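Local coordinates for protein B-agarase (Saccharophagus degradans, PDB 4BQ2) that hydrolyses beta-linkages of agarose as a family 50 exo-beta-agarase, probably releasing short oligosaccharides from chain ends, at residues Y281-R290 and W410-D420; F19-E27 and K38-H49. One frame throughout, in Å; residues are numbered along the deposited sequence. Where two conformers were deposited one is given.

Contact 1: residues Y281-R290 and W410-D420; sequences YFATGLDIIR and WGFTSLGNWTD
From G285-F412 to R290-D420 the backbones run side by side in the same direction, the CA atoms of D287 and G416 4.6 Å apart, joined more by irregular bonds than by a continuous ladder. W410-D420 is an extended piece after helix 394-410 that lies beside strand 280-287, itself paired in parallel with strand 693-699, consistent with the second strand position of the (β/α)8 barrel expected for this family. T413 is the hub of one end. T413 OG1, set between backbone N and carbonyl carbon (chi1 59°), gives its proton to F282 O at 2.6 Å and receives T284 N at 3.0 Å, so one hydroxyl ties two backbone positions. Y281 reaches past T413 to place its OH 2.7 Å from T413 O, above that carbonyl's plane. S414 OG likewise comes down from above the carbonyl plane of T284 and donates to T284 O at 2.7 Å, while H697 is its second partner. Next to T284 the F412 ring has T284 CB in plane at its edge, and L286 CD2 approaches F412 CZ obliquely at 3.6 Å. A water accepts from L286 N and donates to S414 O, bridging the backbones beside G285. Further along, D287 OD1 uses its anti lone pair to accept N417 N at 3.0 Å, the carboxylate standing 85° to the side-chain amide of N417. On one side of W418, I288 CD1 meets W418 CE3 at 3.6 Å and the R290 chain, extended from CG to NE, lays its guanidinium flat face against W418 CB, with S320 OG bonded to NH2; N417 ND2 lies over the centre of the other face. W436 also meets the W418 ring. The last bond, D420 N to I289 O, is almost straight at 175°.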
loop_
_atom_site.group_PDB
_atom_site.type_symbol
_atom_site.label_atom_id
_atom_site.label_comp_id
_atom_site.label_asym_id
_atom_site.label_seq_id
_atom_site.Cartn_x
_atom_site.Cartn_y
_atom_site.Cartn_z
ATOM N N TYR A 281 6.863 -26.065 0.108
ATOM C CA TYR A 281 5.898 -25.091 0.621
ATOM C C TYR A 281 5.934 -23.800 -0.207
ATOM O O TYR A 281 6.985 -23.398 -0.714
ATOM C CB TYR A 281 6.200 -24.819 2.119
ATOM C CG TYR A 281 5.237 -23.866 2.846
ATOM C CD1 TYR A 281 4.039 -24.321 3.383
ATOM C CD2 TYR A 281 5.558 -22.520 3.001
ATOM C CE1 TYR A 281 3.182 -23.464 4.068
ATOM C CE2 TYR A 281 4.699 -21.636 3.661
ATOM C CZ TYR A 281 3.520 -22.110 4.183
ATOM O OH TYR A 281 2.682 -21.234 4.849
ATOM N N PHE A 282 4.785 -23.128 -0.299
ATOM C CA PHE A 282 4.628 -21.895 -1.074
ATOM C C PHE A 282 3.589 -21.059 -0.302
ATOM O O PHE A 282 2.498 -21.550 0.040
ATOM C CB PHE A 282 4.193 -22.187 -2.522
ATOM C CG PHE A 282 4.100 -20.948 -3.399
ATOM C CD1 PHE A 282 2.904 -20.219 -3.485
ATOM C CD2 PHE A 282 5.190 -20.522 -4.145
ATOM C CE1 PHE A 282 2.818 -19.086 -4.289
ATOM C CE2 PHE A 282 5.126 -19.389 -4.956
ATOM C CZ PHE A 282 3.933 -18.658 -5.030
ATOM N N ALA A 283 3.979 -19.830 0.047
ATOM C CA ALA A 283 3.198 -19.052 0.980
ATOM C C ALA A 283 2.117 -18.225 0.282
ATOM O O ALA A 283 2.415 -17.423 -0.604
ATOM C CB ALA A 283 4.129 -18.154 1.798
ATOM N N THR A 284 0.866 -18.447 0.671
ATOM C CA THR A 284 -0.222 -17.596 0.247
ATOM C C THR A 284 -1.002 -17.212 1.486
ATOM O O THR A 284 -1.019 -17.960 2.467
ATOM C CB THR A 284 -1.140 -18.304 -0.768
ATOM O OG1 THR A 284 -1.712 -19.472 -0.141
ATOM C CG2 THR A 284 -0.339 -18.698 -2.053
ATOM N N GLY A 285 -1.630 -16.039 1.457
ATOM C CA GLY A 285 -2.436 -15.595 2.611
ATOM C C GLY A 285 -2.621 -14.083 2.620
ATOM O O GLY A 285 -2.265 -13.386 1.636
ATOM N N LEU A 286 -3.178 -13.575 3.724
ATOM C CA LEU A 286 -3.550 -12.169 3.815
ATOM C C LEU A 286 -2.830 -11.473 4.933
ATOM O O LEU A 286 -2.486 -12.103 5.959
ATOM C CB LEU A 286 -5.075 -12.011 4.063
ATOM C CG LEU A 286 -5.966 -12.933 3.195
ATOM C CD1 LEU A 286 -7.441 -12.718 3.534
ATOM C CD2 LEU A 286 -5.745 -12.840 1.671
ATOM N N ASP A 287 -2.625 -10.180 4.754
ATOM C CA ASP A 287 -1.988 -9.346 5.753
ATOM C C ASP A 287 -3.051 -8.700 6.641
ATOM O O ASP A 287 -4.201 -8.574 6.217
ATOM C CB ASP A 287 -1.219 -8.224 5.073
ATOM C CG ASP A 287 -0.109 -8.735 4.174
ATOM O OD1 ASP A 287 0.592 -9.678 4.576
ATOM O OD2 ASP A 287 0.075 -8.165 3.084
ATOM N N ILE A 288 -2.635 -8.231 7.819
ATOM C CA ILE A 288 -3.512 -7.435 8.725
ATOM C C ILE A 288 -4.678 -8.293 9.209
ATOM O O ILE A 288 -5.871 -7.999 8.967
ATOM C CB ILE A 288 -4.022 -6.097 8.114
ATOM C CG1 ILE A 288 -2.864 -5.302 7.466
ATOM C CG2 ILE A 288 -4.725 -5.274 9.210
ATOM C CD1 ILE A 288 -2.056 -4.444 8.446
ATOM N N ILE A 289 -4.311 -9.374 9.871
ATOM C CA ILE A 289 -5.286 -10.270 10.462
ATOM C C ILE A 289 -5.315 -9.916 11.941
ATOM O O ILE A 289 -4.819 -10.646 12.831
ATOM C CB ILE A 289 -4.952 -11.748 10.153
ATOM C CG1 ILE A 289 -4.965 -11.974 8.627
ATOM C CG2 ILE A 289 -5.997 -12.675 10.800
ATOM C CD1 ILE A 289 -4.539 -13.377 8.253
ATOM N N ARG A 290 -5.901 -8.742 12.177
ATOM C CA ARG A 290 -5.980 -8.105 13.468
ATOM C C ARG A 290 -7.032 -6.996 13.324
ATOM O O ARG A 290 -7.464 -6.659 12.206
ATOM C CB ARG A 290 -4.624 -7.467 13.840
ATOM C CG ARG A 290 -4.126 -6.421 12.815
ATOM C CD ARG A 290 -2.787 -5.891 13.279
ATOM N NE ARG A 290 -2.298 -4.753 12.492
ATOM C CZ ARG A 290 -1.087 -4.215 12.624
ATOM N NH1 ARG A 290 -0.190 -4.752 13.477
ATOM N NH2 ARG A 290 -0.747 -3.173 11.864
ATOM N N TRP A 410 -10.282 -21.651 2.033
ATOM C CA TRP A 410 -9.957 -20.841 0.859
ATOM C C TRP A 410 -8.626 -21.266 0.270
ATOM O O TRP A 410 -8.230 -20.783 -0.794
ATOM C CB TRP A 410 -9.887 -19.356 1.258
ATOM C CG TRP A 410 -11.189 -18.787 1.777
ATOM C CD1 TRP A 410 -12.439 -19.361 1.721
ATOM C CD2 TRP A 410 -11.341 -17.518 2.378
ATOM N NE1 TRP A 410 -13.365 -18.507 2.283
ATOM C CE2 TRP A 410 -12.710 -17.364 2.696
ATOM C CE3 TRP A 410 -10.442 -16.479 2.688
ATOM C CZ2 TRP A 410 -13.200 -16.226 3.328
ATOM C CZ3 TRP A 410 -10.934 -15.334 3.330
ATOM C CH2 TRP A 410 -12.313 -15.205 3.601
ATOM N N GLY A 411 -7.942 -22.161 0.986
ATOM C CA GLY A 411 -6.730 -22.828 0.480
ATOM C C GLY A 411 -5.424 -22.102 0.767
ATOM O O GLY A 411 -4.358 -22.503 0.276
ATOM N N PHE A 412 -5.487 -21.059 1.582
ATOM C CA PHE A 412 -4.286 -20.296 1.891
ATOM C C PHE A 412 -3.375 -21.100 2.769
ATOM O O PHE A 412 -3.851 -21.828 3.650
ATOM C CB PHE A 412 -4.637 -19.008 2.585
ATOM C CG PHE A 412 -5.184 -17.963 1.663
ATOM C CD1 PHE A 412 -4.421 -17.493 0.608
ATOM C CD2 PHE A 412 -6.474 -17.447 1.859
ATOM C CE1 PHE A 412 -4.898 -16.504 -0.263
ATOM C CE2 PHE A 412 -6.955 -16.456 1.001
ATOM C CZ PHE A 412 -6.177 -16.000 -0.063
ATOM N N THR A 413 -2.075 -20.984 2.536
ATOM C CA THR A 413 -1.155 -21.823 3.262
ATOM C C THR A 413 -0.618 -21.095 4.511
ATOM O O THR A 413 0.112 -21.698 5.313
ATOM C CB THR A 413 0.013 -22.273 2.383
ATOM O OG1 THR A 413 0.697 -21.132 1.891
ATOM C CG2 THR A 413 -0.453 -23.141 1.195
ATOM N N SER A 414 -0.994 -19.824 4.698
ATOM C CA SER A 414 -0.521 -19.059 5.854
ATOM C C SER A 414 -1.454 -17.925 6.223
ATOM O O SER A 414 -2.292 -17.538 5.408
ATOM C CB SER A 414 0.843 -18.414 5.531
ATOM O OG SER A 414 0.746 -17.478 4.475
ATOM N N LEU A 415 -1.243 -17.397 7.433
ATOM C CA LEU A 415 -1.633 -16.036 7.881
ATOM C C LEU A 415 -0.448 -15.125 7.615
ATOM O O LEU A 415 0.679 -15.477 7.941
ATOM C CB LEU A 415 -1.948 -16.033 9.387
ATOM C CG LEU A 415 -2.888 -17.166 9.850
ATOM C CD1 LEU A 415 -3.073 -17.222 11.380
ATOM C CD2 LEU A 415 -4.237 -17.093 9.160
ATOM N N GLY A 416 -0.688 -13.957 7.022
ATOM C CA GLY A 416 0.407 -13.162 6.475
ATOM C C GLY A 416 0.870 -12.196 7.532
ATOM O O GLY A 416 0.684 -12.430 8.743
ATOM N N ASN A 417 1.496 -11.112 7.095
ATOM C CA ASN A 417 2.064 -10.163 8.023
ATOM C C ASN A 417 1.009 -9.452 8.861
ATOM O O ASN A 417 -0.121 -9.317 8.431
ATOM C CB ASN A 417 2.895 -9.118 7.265
ATOM C CG ASN A 417 3.946 -8.477 8.146
ATOM O OD1 ASN A 417 4.354 -9.051 9.187
ATOM N ND2 ASN A 417 4.439 -7.329 7.724
ATOM N N TRP A 418 1.426 -8.971 10.025
ATOM C CA TRP A 418 0.563 -8.296 10.988
ATOM C C TRP A 418 -0.635 -9.171 11.331
ATOM O O TRP A 418 -1.797 -8.712 11.319
ATOM C CB TRP A 418 0.140 -6.915 10.459
ATOM C CG TRP A 418 1.368 -6.070 10.159
ATOM C CD1 TRP A 418 2.295 -5.629 11.048
ATOM C CD2 TRP A 418 1.739 -5.529 8.876
ATOM N NE1 TRP A 418 3.233 -4.844 10.407
ATOM C CE2 TRP A 418 2.930 -4.792 9.069
ATOM C CE3 TRP A 418 1.187 -5.623 7.580
ATOM C CZ2 TRP A 418 3.579 -4.121 8.019
ATOM C CZ3 TRP A 418 1.823 -4.959 6.526
ATOM C CH2 TRP A 418 3.018 -4.219 6.765
ATOM N N THR A 419 -0.322 -10.431 11.623
ATOM C CA THR A 419 -1.289 -11.353 12.267
ATOM C C THR A 419 -1.249 -11.142 13.780
ATOM O O THR A 419 -0.162 -11.133 14.399
ATOM C CB THR A 419 -0.984 -12.809 11.871
ATOM O OG1 THR A 419 -1.350 -12.975 10.501
ATOM C CG2 THR A 419 -1.793 -13.826 12.746
ATOM N N ASP A 420 -2.417 -10.906 14.386
ATOM C CA ASP A 420 -2.482 -10.694 15.818
ATOM C C ASP A 420 -1.838 -11.877 16.539
ATOM O O ASP A 420 -2.095 -13.003 16.162
ATOM C CB ASP A 420 -3.947 -10.508 16.275
ATOM C CG ASP A 420 -4.045 -10.184 17.758
ATOM O OD1 ASP A 420 -3.954 -11.081 18.598
ATOM O OD2 ASP A 420 -4.158 -9.004 18.105
HETATM O O HOH W 1 -4.043 -15.579 5.492
#

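Contact 2: residues F19-E27 and K38-H49; sequences FLNARASIE and KGLKLAMQSKQH. With CA (calcium ion), chain K.
S25 and K41 face each other near the middle of an antiparallel β hairpin, strands 22-27 and 38-44 running 165° to one another in the agarase CBM-like domain. R23 with A43, S25 with K41 and E27 with G39 are its hydrogen-bonded pairs, each bonded both ways; K41 N to S25 O is 2.7 Å. Between them, A22, A24 and I26 share one face with M44, L42 and L40. There L42 CD1 lies 3.7 Å from F19 CD1 and also touches A22 CB, while the F19 ring is covered by A24 CB, which sits over its centre. The I26 and L40 side chains cross at about a right angle, CD1 against CD1. On the face of R23, S25, E27 and K41, chi1 of E27 (-42°) puts E27 CG against K41 CB at 3.7 Å, and the bend at chi2 swings the carboxylate so that E27 OE2 accepts S25 OG at 2.7 Å. A water donates to both S25 OG and K41 O. E27 OE2 and K41 NZ remain 5.1 Å apart, too far for a salt bridge. At the far end Q45 N bonds to N21 O, and Q45 centres an inverse gamma turn. The N21 amide stacks on the H49 imidazole with planes 17° apart, OD1 over the ring centre; H49 ND1 makes a weak bond to Q45 O, which lies in the ring plane at its edge. Further out, strand 180-191 pairs with strand 36-44 on its other side, and L54 and V173 meet L40 and M44. At the hairpin's opposite end D7, E9, S37 and D185 gather round a calcium ion, whose shell includes a water and K38 O at 2.3 Å from the metal.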
loop_
_atom_site.group_PDB
_atom_site.type_symbol
_atom_site.label_atom_id
_atom_site.label_comp_id
_atom_site.label_asym_id
_atom_site.label_seq_id
_atom_site.Cartn_x
_atom_site.Cartn_y
_atom_site.Cartn_z
ATOM N N PHE A 19 2.768 9.051 -28.537
ATOM C CA PHE A 19 2.392 7.682 -28.173
ATOM C C PHE A 19 3.574 6.879 -27.663
ATOM O O PHE A 19 4.605 6.780 -28.340
ATOM C CB PHE A 19 1.642 7.031 -29.329
ATOM C CG PHE A 19 0.449 7.847 -29.752
ATOM C CD1 PHE A 19 -0.663 7.959 -28.903
ATOM C CD2 PHE A 19 0.464 8.579 -30.935
ATOM C CE1 PHE A 19 -1.758 8.741 -29.259
ATOM C CE2 PHE A 19 -0.627 9.356 -31.306
ATOM C CZ PHE A 19 -1.731 9.454 -30.466
ATOM N N LEU A 20 3.418 6.352 -26.448
ATOM C CA LEU A 20 4.451 5.574 -25.761
ATOM C C LEU A 20 4.092 4.111 -25.858
ATOM O O LEU A 20 3.121 3.672 -25.226
ATOM C CB LEU A 20 4.514 5.928 -24.273
ATOM C CG LEU A 20 4.618 7.374 -23.813
ATOM C CD1 LEU A 20 5.437 7.408 -22.538
ATOM C CD2 LEU A 20 5.258 8.268 -24.860
ATOM N N ASN A 21 4.875 3.363 -26.632
ATOM C CA ASN A 21 4.642 1.946 -26.828
ATOM C C ASN A 21 3.171 1.628 -27.034
ATOM O O ASN A 21 2.574 0.775 -26.348
ATOM C CB ASN A 21 5.229 1.176 -25.667
ATOM C CG ASN A 21 6.730 1.106 -25.753
ATOM O OD1 ASN A 21 7.271 0.473 -26.667
ATOM N ND2 ASN A 21 7.402 1.751 -24.834
ATOM N N ALA A 22 2.608 2.315 -28.021
ATOM C CA ALA A 22 1.207 2.245 -28.313
ATOM C C ALA A 22 1.009 2.621 -29.769
ATOM O O ALA A 22 1.777 3.405 -30.305
ATOM C CB ALA A 22 0.446 3.211 -27.416
ATOM N N ARG A 23 -0.018 2.056 -30.393
ATOM C CA ARG A 23 -0.456 2.469 -31.742
ATOM C C ARG A 23 -1.782 3.227 -31.630
ATOM O O ARG A 23 -2.673 2.825 -30.883
ATOM C CB ARG A 23 -0.696 1.242 -32.629
ATOM C CG ARG A 23 0.519 0.368 -32.912
ATOM C CD ARG A 23 0.136 -0.849 -33.758
ATOM N NE ARG A 23 1.341 -1.514 -34.256
ATOM C CZ ARG A 23 1.921 -2.561 -33.670
ATOM N NH1 ARG A 23 1.403 -3.091 -32.567
ATOM N NH2 ARG A 23 3.016 -3.094 -34.189
ATOM N N ALA A 24 -1.913 4.309 -32.385
ATOM C CA ALA A 24 -3.087 5.170 -32.318
ATOM C C ALA A 24 -3.761 5.244 -33.673
ATOM O O ALA A 24 -3.070 5.231 -34.703
ATOM C CB ALA A 24 -2.662 6.559 -31.904
ATOM N N SER A 25 -5.100 5.313 -33.682
ATOM C CA SER A 25 -5.863 5.535 -34.918
ATOM C C SER A 25 -7.218 6.167 -34.578
ATOM O O SER A 25 -7.674 6.115 -33.416
ATOM C CB SER A 25 -6.071 4.238 -35.696
ATOM O OG SER A 25 -6.686 3.232 -34.902
ATOM N N ILE A 26 -7.846 6.770 -35.574
ATOM C CA ILE A 26 -9.181 7.332 -35.385
ATOM C C ILE A 26 -10.171 6.331 -35.939
ATOM O O ILE A 26 -10.060 5.910 -37.093
ATOM C CB ILE A 26 -9.378 8.693 -36.079
ATOM C CG1 ILE A 26 -8.337 9.720 -35.625
ATOM C CG2 ILE A 26 -10.802 9.241 -35.827
ATOM C CD1 ILE A 26 -8.401 10.100 -34.157
ATOM N N GLU A 27 -11.124 5.926 -35.103
ATOM C CA GLU A 27 -12.165 4.972 -35.497
ATOM C C GLU A 27 -13.527 5.484 -35.036
ATOM O O GLU A 27 -13.617 6.315 -34.126
ATOM C CB GLU A 27 -11.959 3.588 -34.866
ATOM C CG GLU A 27 -10.531 3.042 -34.824
ATOM C CD GLU A 27 -10.029 2.535 -36.165
ATOM O OE1 GLU A 27 -10.839 2.495 -37.131
ATOM O OE2 GLU A 27 -8.819 2.175 -36.246
ATOM N N LYS A 38 -16.411 9.739 -34.004
ATOM C CA LYS A 38 -15.003 9.405 -34.195
ATOM C C LYS A 38 -14.241 9.525 -32.870
ATOM O O LYS A 38 -14.339 10.547 -32.208
ATOM C CB LYS A 38 -14.370 10.329 -35.238
ATOM C CG LYS A 38 -15.052 10.339 -36.587
ATOM C CD LYS A 38 -14.516 9.309 -37.544
ATOM C CE LYS A 38 -14.518 9.865 -38.967
ATOM N NZ LYS A 38 -15.555 10.904 -39.179
ATOM N N GLY A 39 -13.483 8.492 -32.502
ATOM C CA GLY A 39 -12.685 8.519 -31.277
ATOM C C GLY A 39 -11.232 8.093 -31.530
ATOM O O GLY A 39 -10.897 7.589 -32.601
ATOM N N LEU A 40 -10.378 8.357 -30.553
ATOM C CA LEU A 40 -8.990 7.907 -30.620
ATOM C C LEU A 40 -8.883 6.512 -30.038
ATOM O O LEU A 40 -9.080 6.306 -28.812
ATOM C CB LEU A 40 -8.094 8.853 -29.847
ATOM C CG LEU A 40 -6.604 8.478 -29.873
ATOM C CD1 LEU A 40 -5.966 8.869 -31.193
ATOM C CD2 LEU A 40 -5.950 9.214 -28.723
ATOM N N LYS A 41 -8.525 5.573 -30.901
ATOM C CA LYS A 41 -8.319 4.201 -30.503
ATOM C C LYS A 41 -6.854 4.039 -30.085
ATOM O O LYS A 41 -5.948 4.292 -30.879
ATOM C CB LYS A 41 -8.657 3.232 -31.638
ATOM C CG LYS A 41 -8.437 1.776 -31.229
ATOM C CD LYS A 41 -8.642 0.820 -32.377
ATOM C CE LYS A 41 -8.367 -0.594 -31.884
ATOM N NZ LYS A 41 -9.012 -1.610 -32.764
ATOM N N LEU A 42 -6.626 3.658 -28.829
ATOM C CA LEU A 42 -5.255 3.618 -28.304
ATOM C C LEU A 42 -4.928 2.171 -27.949
ATOM O O LEU A 42 -5.478 1.628 -26.982
ATOM C CB LEU A 42 -5.103 4.569 -27.115
ATOM C CG LEU A 42 -3.708 4.636 -26.459
ATOM C CD1 LEU A 42 -2.692 5.296 -27.408
ATOM C CD2 LEU A 42 -3.742 5.361 -25.117
ATOM N N ALA A 43 -4.060 1.536 -28.746
ATOM C CA ALA A 43 -3.762 0.136 -28.552
ATOM C C ALA A 43 -2.341 0.036 -27.969
ATOM O O ALA A 43 -1.356 0.302 -28.671
ATOM C CB ALA A 43 -3.912 -0.635 -29.857
ATOM N N MET A 44 -2.276 -0.262 -26.661
ATOM C CA MET A 44 -1.027 -0.256 -25.883
ATOM C C MET A 44 -0.408 -1.637 -25.896
ATOM O O MET A 44 -1.087 -2.650 -25.711
ATOM C CB MET A 44 -1.278 0.228 -24.427
ATOM C CG MET A 44 -1.628 1.730 -24.341
ATOM S SD MET A 44 -2.589 2.219 -22.889
ATOM C CE MET A 44 -4.189 1.607 -23.370
ATOM N N GLN A 45 0.892 -1.671 -26.146
ATOM C CA GLN A 45 1.668 -2.885 -26.096
ATOM C C GLN A 45 2.142 -3.066 -24.644
ATOM O O GLN A 45 3.349 -3.083 -24.344
ATOM C CB GLN A 45 2.820 -2.791 -27.110
ATOM C CG GLN A 45 2.356 -2.906 -28.576
ATOM C CD GLN A 45 1.688 -1.646 -29.131
ATOM O OE1 GLN A 45 2.309 -0.567 -29.237
ATOM N NE2 GLN A 45 0.428 -1.774 -29.496
ATOM N N SER A 46 1.166 -3.199 -23.737
ATOM C CA SER A 46 1.435 -3.197 -22.305
ATOM C C SER A 46 1.720 -4.608 -21.797
ATOM O O SER A 46 2.074 -4.777 -20.639
ATOM C CB SER A 46 0.248 -2.537 -21.549
ATOM O OG SER A 46 -0.996 -3.073 -22.004
ATOM N N LYS A 47 1.550 -5.635 -22.620
ATOM C CA LYS A 47 2.123 -6.923 -22.207
ATOM C C LYS A 47 3.663 -6.848 -22.265
ATOM O O LYS A 47 4.332 -7.232 -21.293
ATOM C CB LYS A 47 1.588 -8.115 -23.009
ATOM C CG LYS A 47 2.144 -9.456 -22.501
ATOM C CD LYS A 47 1.517 -10.638 -23.218
ATOM C CE LYS A 47 2.101 -11.943 -22.675
ATOM N NZ LYS A 47 1.021 -12.968 -22.633
ATOM N N GLN A 48 4.218 -6.335 -23.369
ATOM C CA GLN A 48 5.693 -6.346 -23.557
ATOM C C GLN A 48 6.400 -5.213 -22.808
ATOM O O GLN A 48 7.552 -5.356 -22.417
ATOM C CB GLN A 48 6.104 -6.290 -25.045
ATOM C CG GLN A 48 5.840 -7.570 -25.841
ATOM C CD GLN A 48 6.480 -8.809 -25.210
ATOM O OE1 GLN A 48 7.685 -8.820 -24.882
ATOM N NE2 GLN A 48 5.667 -9.857 -25.013
ATOM N N HIS A 49 5.699 -4.094 -22.612
ATOM C CA HIS A 49 6.299 -2.845 -22.151
ATOM C C HIS A 49 5.604 -2.355 -20.872
ATOM O O HIS A 49 4.368 -2.358 -20.770
ATOM C CB HIS A 49 6.206 -1.776 -23.242
ATOM C CG HIS A 49 6.978 -2.123 -24.485
ATOM N ND1 HIS A 49 6.394 -2.686 -25.599
ATOM C CD2 HIS A 49 8.290 -1.973 -24.785
ATOM C CE1 HIS A 49 7.313 -2.871 -26.538
ATOM N NE2 HIS A 49 8.470 -2.442 -26.070
HETATM CA CA CA K . -15.653 12.317 -31.493
HETATM O O HOH W 2 5.046 -0.608 -28.924
HETATM O O HOH W 3 -5.087 2.045 -32.815
HETATM O O HOH W 4 -17.045 13.742 -30.873
#

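Overall arrangement
The two contacts belong to different parts of the chain, their centres about 39 Å apart and their nearest atoms about 19 Å apart, so neither touches the other. Contact 1 is core: all but one of its touching residues are buried, and it joins pieces 120 residues apart in sequence. Contact 2 closes a local hairpin, only partly buried, with R23 and H49 exposed. The chemistry follows. In contact 1, side-chain hydroxyls and a carboxylate replace much of the regular ladder, and one water bridges the two backbones. Contact 2 relies on regular paired backbone bonds, an apolar face turned to neighbouring strands, a polar outer face, and a calcium ion at one end.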